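Local coordinates for protein L-lysine 6-oxidase (Marinomonas mediterranea, PDB 3WEV) that oxidises the side-chain amine of L-lysine with a cysteine tryptophylquinone cofactor, releasing hydrogen peroxide that kills bacteria, at residues B[382-387]-B[397-402]. Numbering follows the deposited sequence.
Sequences GSNSVS and NVVEKF. With LYS (lysine), chain M.
N384 and E400 form an antiparallel hydrogen-bonded pair at a classic beta bulge, in which S383 and N384 both face E400. N384 N donates to E400 O, and E400 N returns a bond to N384 O, which also accepts from the side chain of N529. G382 N adds a nearly straight bond to K401 O (2.7 Å, 172°).

The side chain of N384 carries the contact into the following turn. N384 CB lies 3.8 Å from both E400 N and V398 O. With CG anti to the backbone N (chi1 -176°), the carboxamide runs on past the bridge to V398. At its tip the two halves divide the work. N384 OD1 turns back on its own segment as the acceptor of an Asx turn and Asx motif, taking V386 N from above the amide plane and S387 N (3.0 Å) closer to that plane. N384 ND2 crosses to the other segment and donates to V398 O at 2.7 Å, the acceptor lying almost exactly in the amide plane. It also donates to S387 OG, so both ends of the amide are engaged and its rotation is probably fixed. S387 OG is hydrogen-bonded to E101 as well.

The turn thus held presents V386 to the bound substrate lysine, V386 CG1 lying 3.7 Å from the ligand O, consistent with the contact backing one side of the lysine site.

On the bulge, the E400 side chain, extended beyond CG, brings its carboxylate across to 382-383, where S383 N meets E400 OE2 at 2.8 Å from above the carboxylate plane. A water donating to that same OE2 also bonds S383 OG, which is hydrogen-bonded to M447 N.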
# COMPACT_ATOMS: atom_id res chain seq x y z
N GLY B 382 32.28 0.98 2.53
CA GLY B 382 32.68 -0.39 2.88
C GLY B 382 31.55 -1.39 2.89
O GLY B 382 30.46 -1.12 2.35
N SER B 383 31.84 -2.56 3.48
CA SER B 383 30.95 -3.66 3.45
C SER B 383 29.87 -3.63 4.53
O SER B 383 29.03 -4.51 4.55
CB SER B 383 31.71 -5.03 3.41
OG SER B 383 32.42 -5.27 2.19
N ASN B 384 29.85 -2.62 5.40
CA ASN B 384 28.68 -2.32 6.20
C ASN B 384 28.60 -0.94 6.67
O ASN B 384 29.04 -0.58 7.78
CB ASN B 384 28.41 -3.26 7.38
CG ASN B 384 27.11 -2.92 8.08
OD1 ASN B 384 26.19 -2.31 7.49
ND2 ASN B 384 26.99 -3.33 9.32
N SER B 385 28.00 -0.11 5.81
CA SER B 385 27.74 1.29 6.11
C SER B 385 26.18 1.45 6.35
O SER B 385 25.69 2.60 6.41
CB SER B 385 28.12 2.14 4.87
OG SER B 385 27.40 1.59 3.75
N VAL B 386 25.46 0.33 6.48
CA VAL B 386 24.01 0.26 6.54
C VAL B 386 23.40 0.13 7.98
O VAL B 386 22.46 0.88 8.33
CB VAL B 386 23.55 -0.91 5.66
CG1 VAL B 386 22.03 -1.09 5.73
CG2 VAL B 386 23.96 -0.63 4.19
N SER B 387 23.92 -0.83 8.76
CA SER B 387 23.36 -1.18 10.05
C SER B 387 24.33 -0.84 11.18
O SER B 387 25.49 -0.98 11.03
CB SER B 387 22.99 -2.68 10.08
OG SER B 387 23.99 -3.55 9.58
N ASN B 397 26.81 -5.95 16.33
CA ASN B 397 26.73 -6.12 14.89
C ASN B 397 27.98 -5.52 14.24
O ASN B 397 28.42 -4.41 14.61
CB ASN B 397 25.50 -5.41 14.41
CG ASN B 397 25.25 -5.62 12.93
OD1 ASN B 397 25.46 -6.73 12.39
ND2 ASN B 397 24.72 -4.56 12.28
N VAL B 398 28.57 -6.26 13.31
CA VAL B 398 29.81 -5.84 12.67
C VAL B 398 29.62 -4.68 11.68
O VAL B 398 28.75 -4.75 10.81
CB VAL B 398 30.50 -7.03 12.01
CG1 VAL B 398 31.75 -6.62 11.25
CG2 VAL B 398 30.91 -8.02 13.08
N VAL B 399 30.41 -3.64 11.89
CA VAL B 399 30.37 -2.47 11.07
C VAL B 399 31.67 -2.36 10.23
O VAL B 399 32.81 -2.62 10.68
CB VAL B 399 30.19 -1.22 11.93
CG1 VAL B 399 30.43 0.09 11.15
CG2 VAL B 399 28.86 -1.27 12.63
N GLU B 400 31.50 -1.88 9.00
CA GLU B 400 32.67 -1.50 8.19
C GLU B 400 32.23 -0.39 7.20
O GLU B 400 31.67 -0.65 6.13
CB GLU B 400 33.19 -2.70 7.40
CG GLU B 400 34.55 -2.43 6.78
CD GLU B 400 34.91 -3.33 5.59
OE1 GLU B 400 35.59 -4.37 5.84
OE2 GLU B 400 34.48 -2.99 4.45
N LYS B 401 32.45 0.85 7.59
CA LYS B 401 31.78 1.97 6.95
C LYS B 401 32.35 2.34 5.57
O LYS B 401 31.58 2.54 4.58
CB LYS B 401 31.86 3.18 7.82
CG LYS B 401 31.10 3.05 9.13
CD LYS B 401 31.09 4.42 9.79
CE LYS B 401 30.14 4.35 11.00
NZ LYS B 401 30.14 5.70 11.63
N PHE B 402 33.67 2.38 5.50
CA PHE B 402 34.38 2.87 4.30
C PHE B 402 35.36 1.87 3.70
O PHE B 402 35.91 1.04 4.41
CB PHE B 402 35.10 4.17 4.62
CG PHE B 402 34.16 5.29 5.08
CD1 PHE B 402 33.25 5.85 4.18
CD2 PHE B 402 34.15 5.71 6.37
CE1 PHE B 402 32.38 6.86 4.58
CE2 PHE B 402 33.29 6.73 6.80
CZ PHE B 402 32.39 7.29 5.91
N LYS M . 21.07 1.90 0.77
CA LYS M . 20.65 0.58 1.30
C LYS M . 20.13 0.74 2.76
O LYS M . 19.49 -0.24 3.24
CB LYS M . 21.78 -0.48 1.12
CG LYS M . 22.58 -0.58 -0.18
CD LYS M . 22.86 -2.01 -0.66
CE LYS M . 24.06 -2.09 -1.61
NZ LYS M . 24.92 -3.08 -1.77
OXT LYS M . 20.31 1.77 3.50
O HOH W 1 34.82 -4.37 2.41